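Local coordinates for protein 11R-lipoxygenase (Gersemia fruticosa, PDB 3VF1) that probably adds molecular oxygen to polyunsaturated fatty acids through a non-heme iron centre, as a calcium-dependent lipoxygenase with 11R specificity, at residues Tyr311-Gly316 and Met461-Arg466. Residues are numbered along the deposited sequence; the frame is centred on the assembly and turned at random.
Sequences YKILEG and MQKHYR
Lys463, reaching out from helix 456-465, brings its ammonium group to the C-terminal end of a short 3-10 turn that includes Ile313 and Leu314, an example of a lysine from a helix binding a main-chain carbonyl of a neighbouring loop. Its NZ donates to Ile313 O at 2.9 Å, from above the carbonyl plane, 49° out of it, with a C=O...N angle of 117°. Glu315 O lies 2.6 Å from the same NZ. A water accepts from NZ at 2.9 Å and passes a weak bond on to Lys312 O. With CG anti to the backbone N (chi1 -170°) and the chain extended beyond it, the lysine spans the distance between segments whose nearest CA atoms, those of Ile313 and Lys463, stand 7.6 Å apart. Its methylenes serve as an apolar surface: CD lies 3.8 Å from Ile313 CG1 as the two side chains run alongside in opposing senses. Ile313 CD1 continues to His464, 4.0 Å from its CB and at the edge of the imidazole, near the ring plane. Behind this layer runs helix 369-410, whose Ile390 touches both Ile313 and His464, while Arg395 is hydrogen-bonded to His464 NE2. The same helix carries the iron ligand His392, about 11 Å from His464 between side chains, but the contact takes no part in the metal site. Were an alanine to replace Lys463, Ile313 O would probably lose its charged donor and Ile313 CG1 the methylenes packed against it. At the surface of the lipoxygenase domain, the turn meets the helix through a charged end and an aliphatic stem; carbonyl oxygens gathered round NZ probably stabilise its positive charge, with the Glu315 carboxylate, 6.0 Å from OE1 to NZ, adding at most a longer-range attraction.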
ATOM      1  N   TYR A 311      -0.605  11.586  20.721  1.00 24.94           N
ATOM      2  CA  TYR A 311      -0.235  10.181  20.573  1.00 26.04           C
ATOM      3  C   TYR A 311      -0.656   9.353  21.784  1.00 29.22           C
ATOM      4  O   TYR A 311       0.084   8.495  22.262  1.00 28.47           O
ATOM      5  CB  TYR A 311       1.269  10.063  20.329  1.00 23.97           C
ATOM      6  CG  TYR A 311       1.687  10.717  19.035  1.00 26.02           C
ATOM      7  CD1 TYR A 311       1.962  12.076  18.979  1.00 24.53           C
ATOM      8  CD2 TYR A 311       1.778   9.979  17.862  1.00 25.00           C
ATOM      9  CE1 TYR A 311       2.328  12.678  17.793  1.00 26.09           C
ATOM     10  CE2 TYR A 311       2.144  10.573  16.675  1.00 24.54           C
ATOM     11  CZ  TYR A 311       2.417  11.923  16.645  1.00 25.64           C
ATOM     12  OH  TYR A 311       2.780  12.515  15.459  1.00 30.66           O
ATOM     13  N   LYS A 312      -1.866   9.620  22.267  1.00 31.95           N
ATOM     14  CA  LYS A 312      -2.438   8.882  23.385  1.00 29.80           C
ATOM     15  C   LYS A 312      -2.422   7.375  23.147  1.00 29.35           C
ATOM     16  O   LYS A 312      -2.313   6.594  24.088  1.00 30.06           O
ATOM     17  CB  LYS A 312      -3.876   9.342  23.622  1.00 33.35           C
ATOM     18  CG  LYS A 312      -4.588   8.605  24.740  1.00 39.37           C
ATOM     19  CD  LYS A 312      -5.960   9.200  25.008  1.00 47.81           C
ATOM     20  CE  LYS A 312      -6.628   8.543  26.206  1.00 57.90           C
ATOM     21  NZ  LYS A 312      -7.921   9.199  26.551  1.00 63.25           N
ATOM     22  N   ILE A 313      -2.534   6.968  21.887  1.00 28.28           N
ATOM     23  CA  ILE A 313      -2.664   5.553  21.555  1.00 30.15           C
ATOM     24  C   ILE A 313      -1.448   4.732  21.989  1.00 31.47           C
ATOM     25  O   ILE A 313      -1.544   3.520  22.163  1.00 36.07           O
ATOM     26  CB  ILE A 313      -2.913   5.345  20.043  1.00 27.95           C
ATOM     27  CG1 ILE A 313      -3.313   3.895  19.770  1.00 29.99           C
ATOM     28  CG2 ILE A 313      -1.678   5.729  19.233  1.00 28.13           C
ATOM     29  CD1 ILE A 313      -3.845   3.659  18.374  1.00 32.10           C
ATOM     30  N   LEU A 314      -0.309   5.393  22.170  1.00 30.56           N
ATOM     31  CA  LEU A 314       0.904   4.704  22.599  1.00 31.01           C
ATOM     32  C   LEU A 314       0.849   4.313  24.073  1.00 32.30           C
ATOM     33  O   LEU A 314       1.687   3.552  24.555  1.00 33.19           O
ATOM     34  CB  LEU A 314       2.134   5.576  22.341  1.00 26.97           C
ATOM     35  CG  LEU A 314       2.570   5.667  20.879  1.00 28.96           C
ATOM     36  CD1 LEU A 314       3.653   6.719  20.701  1.00 29.78           C
ATOM     37  CD2 LEU A 314       3.055   4.312  20.390  1.00 30.07           C
ATOM     38  N   GLU A 315      -0.143   4.835  24.784  1.00 32.67           N
ATOM     39  CA  GLU A 315      -0.296   4.543  26.201  1.00 35.86           C
ATOM     40  C   GLU A 315      -0.588   3.061  26.410  1.00 35.90           C
ATOM     41  O   GLU A 315      -1.550   2.527  25.860  1.00 33.01           O
ATOM     42  CB  GLU A 315      -1.421   5.394  26.790  1.00 36.92           C
ATOM     43  CG  GLU A 315      -1.279   5.679  28.275  1.00 48.35           C
ATOM     44  CD  GLU A 315      -2.206   6.785  28.744  1.00 61.27           C
ATOM     45  OE1 GLU A 315      -3.170   7.102  28.014  1.00 56.86           O
ATOM     46  OE2 GLU A 315      -1.965   7.342  29.838  1.00 61.07           O
ATOM     47  N   GLY A 316       0.252   2.398  27.202  1.00 35.09           N
ATOM     48  CA  GLY A 316       0.066   0.991  27.503  1.00 35.55           C
ATOM     49  C   GLY A 316       0.880   0.065  26.615  1.00 38.95           C
ATOM     50  O   GLY A 316       0.953  -1.137  26.867  1.00 44.96           O
ATOM     51  N   MET A 461      -0.969  -2.192  16.522  1.00 31.63           N
ATOM     52  CA  MET A 461      -1.865  -2.409  15.393  1.00 29.84           C
ATOM     53  C   MET A 461      -3.231  -2.872  15.883  1.00 31.88           C
ATOM     54  O   MET A 461      -4.264  -2.368  15.444  1.00 33.60           O
ATOM     55  CB  MET A 461      -1.279  -3.448  14.440  1.00 27.14           C
ATOM     56  CG  MET A 461      -0.026  -2.984  13.721  1.00 27.90           C
ATOM     57  SD  MET A 461       0.346  -3.979  12.269  1.00 32.74           S
ATOM     58  CE  MET A 461       0.645  -5.580  13.017  1.00 32.20           C
ATOM     59  N   GLN A 462      -3.224  -3.836  16.796  1.00 31.25           N
ATOM     60  CA  GLN A 462      -4.457  -4.375  17.349  1.00 30.57           C
ATOM     61  C   GLN A 462      -5.264  -3.284  18.036  1.00 31.16           C
ATOM     62  O   GLN A 462      -6.494  -3.279  17.983  1.00 32.54           O
ATOM     63  CB  GLN A 462      -4.147  -5.491  18.343  1.00 30.84           C
ATOM     64  CG  GLN A 462      -3.531  -6.726  17.708  1.00 31.24           C
ATOM     65  CD  GLN A 462      -3.136  -7.772  18.730  1.00 34.22           C
ATOM     66  OE1 GLN A 462      -2.600  -7.448  19.790  1.00 34.39           O
ATOM     67  NE2 GLN A 462      -3.405  -9.036  18.418  1.00 34.84           N
ATOM     68  N   LYS A 463      -4.566  -2.355  18.680  1.00 32.36           N
ATOM     69  CA  LYS A 463      -5.227  -1.290  19.421  1.00 33.05           C
ATOM     70  C   LYS A 463      -5.936  -0.320  18.482  1.00 32.02           C
ATOM     71  O   LYS A 463      -7.021   0.171  18.793  1.00 33.24           O
ATOM     72  CB  LYS A 463      -4.220  -0.540  20.293  1.00 32.00           C
ATOM     73  CG  LYS A 463      -4.862   0.429  21.270  1.00 35.76           C
ATOM     74  CD  LYS A 463      -3.839   1.026  22.222  1.00 36.19           C
ATOM     75  CE  LYS A 463      -4.497   1.960  23.225  1.00 32.61           C
ATOM     76  NZ  LYS A 463      -3.505   2.606  24.125  1.00 38.16           N
ATOM     77  N   HIS A 464      -5.326  -0.046  17.332  1.00 28.59           N
ATOM     78  CA  HIS A 464      -5.938   0.835  16.348  1.00 32.28           C
ATOM     79  C   HIS A 464      -7.096   0.141  15.641  1.00 31.46           C
ATOM     80  O   HIS A 464      -8.125   0.760  15.370  1.00 32.61           O
ATOM     81  CB  HIS A 464      -4.915   1.299  15.308  1.00 30.41           C
ATOM     82  CG  HIS A 464      -5.482   2.241  14.290  1.00 27.00           C
ATOM     83  ND1 HIS A 464      -5.588   3.598  14.509  1.00 28.72           N
ATOM     84  CD2 HIS A 464      -5.993   2.019  13.057  1.00 29.90           C
ATOM     85  CE1 HIS A 464      -6.131   4.172  13.451  1.00 26.86           C
ATOM     86  NE2 HIS A 464      -6.387   3.236  12.555  1.00 27.46           N
ATOM     87  N   TYR A 465      -6.922  -1.142  15.343  1.00 30.16           N
ATOM     88  CA  TYR A 465      -7.938  -1.898  14.622  1.00 31.00           C
ATOM     89  C   TYR A 465      -9.235  -1.981  15.418  1.00 29.08           C
ATOM     90  O   TYR A 465     -10.320  -1.826  14.866  1.00 32.32           O
ATOM     91  CB  TYR A 465      -7.440  -3.308  14.297  1.00 31.10           C
ATOM     92  CG  TYR A 465      -8.422  -4.104  13.468  1.00 34.58           C
ATOM     93  CD1 TYR A 465      -8.514  -3.917  12.094  1.00 34.09           C
ATOM     94  CD2 TYR A 465      -9.263  -5.037  14.058  1.00 34.03           C
ATOM     95  CE1 TYR A 465      -9.413  -4.638  11.334  1.00 33.61           C
ATOM     96  CE2 TYR A 465     -10.164  -5.762  13.305  1.00 31.25           C
ATOM     97  CZ  TYR A 465     -10.234  -5.559  11.944  1.00 33.98           C
ATOM     98  OH  TYR A 465     -11.130  -6.279  11.190  1.00 38.00           O
ATOM     99  N   ARG A 466      -9.121  -2.223  16.719  1.00 30.52           N
ATOM    100  CA  ARG A 466     -10.297  -2.332  17.579  1.00 32.93           C
ATOM    101  C   ARG A 466     -11.248  -1.148  17.426  1.00 36.28           C
ATOM    102  O   ARG A 466     -12.447  -1.283  17.663  1.00 39.94           O
ATOM    103  CB  ARG A 466      -9.883  -2.466  19.046  1.00 35.73           C
ATOM    104  CG  ARG A 466      -9.460  -3.868  19.447  1.00 40.22           C
ATOM    105  CD  ARG A 466      -9.468  -4.044  20.957  1.00 42.21           C
ATOM    106  NE  ARG A 466      -8.422  -3.271  21.622  1.00 41.64           N
ATOM    107  CZ  ARG A 466      -7.166  -3.685  21.783  1.00 43.95           C
ATOM    108  NH1 ARG A 466      -6.781  -4.867  21.316  1.00 43.48           N
ATOM    109  NH2 ARG A 466      -6.289  -2.910  22.407  1.00 37.65           N
TER
HETATM  110  O   HOH W   1      -5.182   4.866  24.966  1.00 36.46           O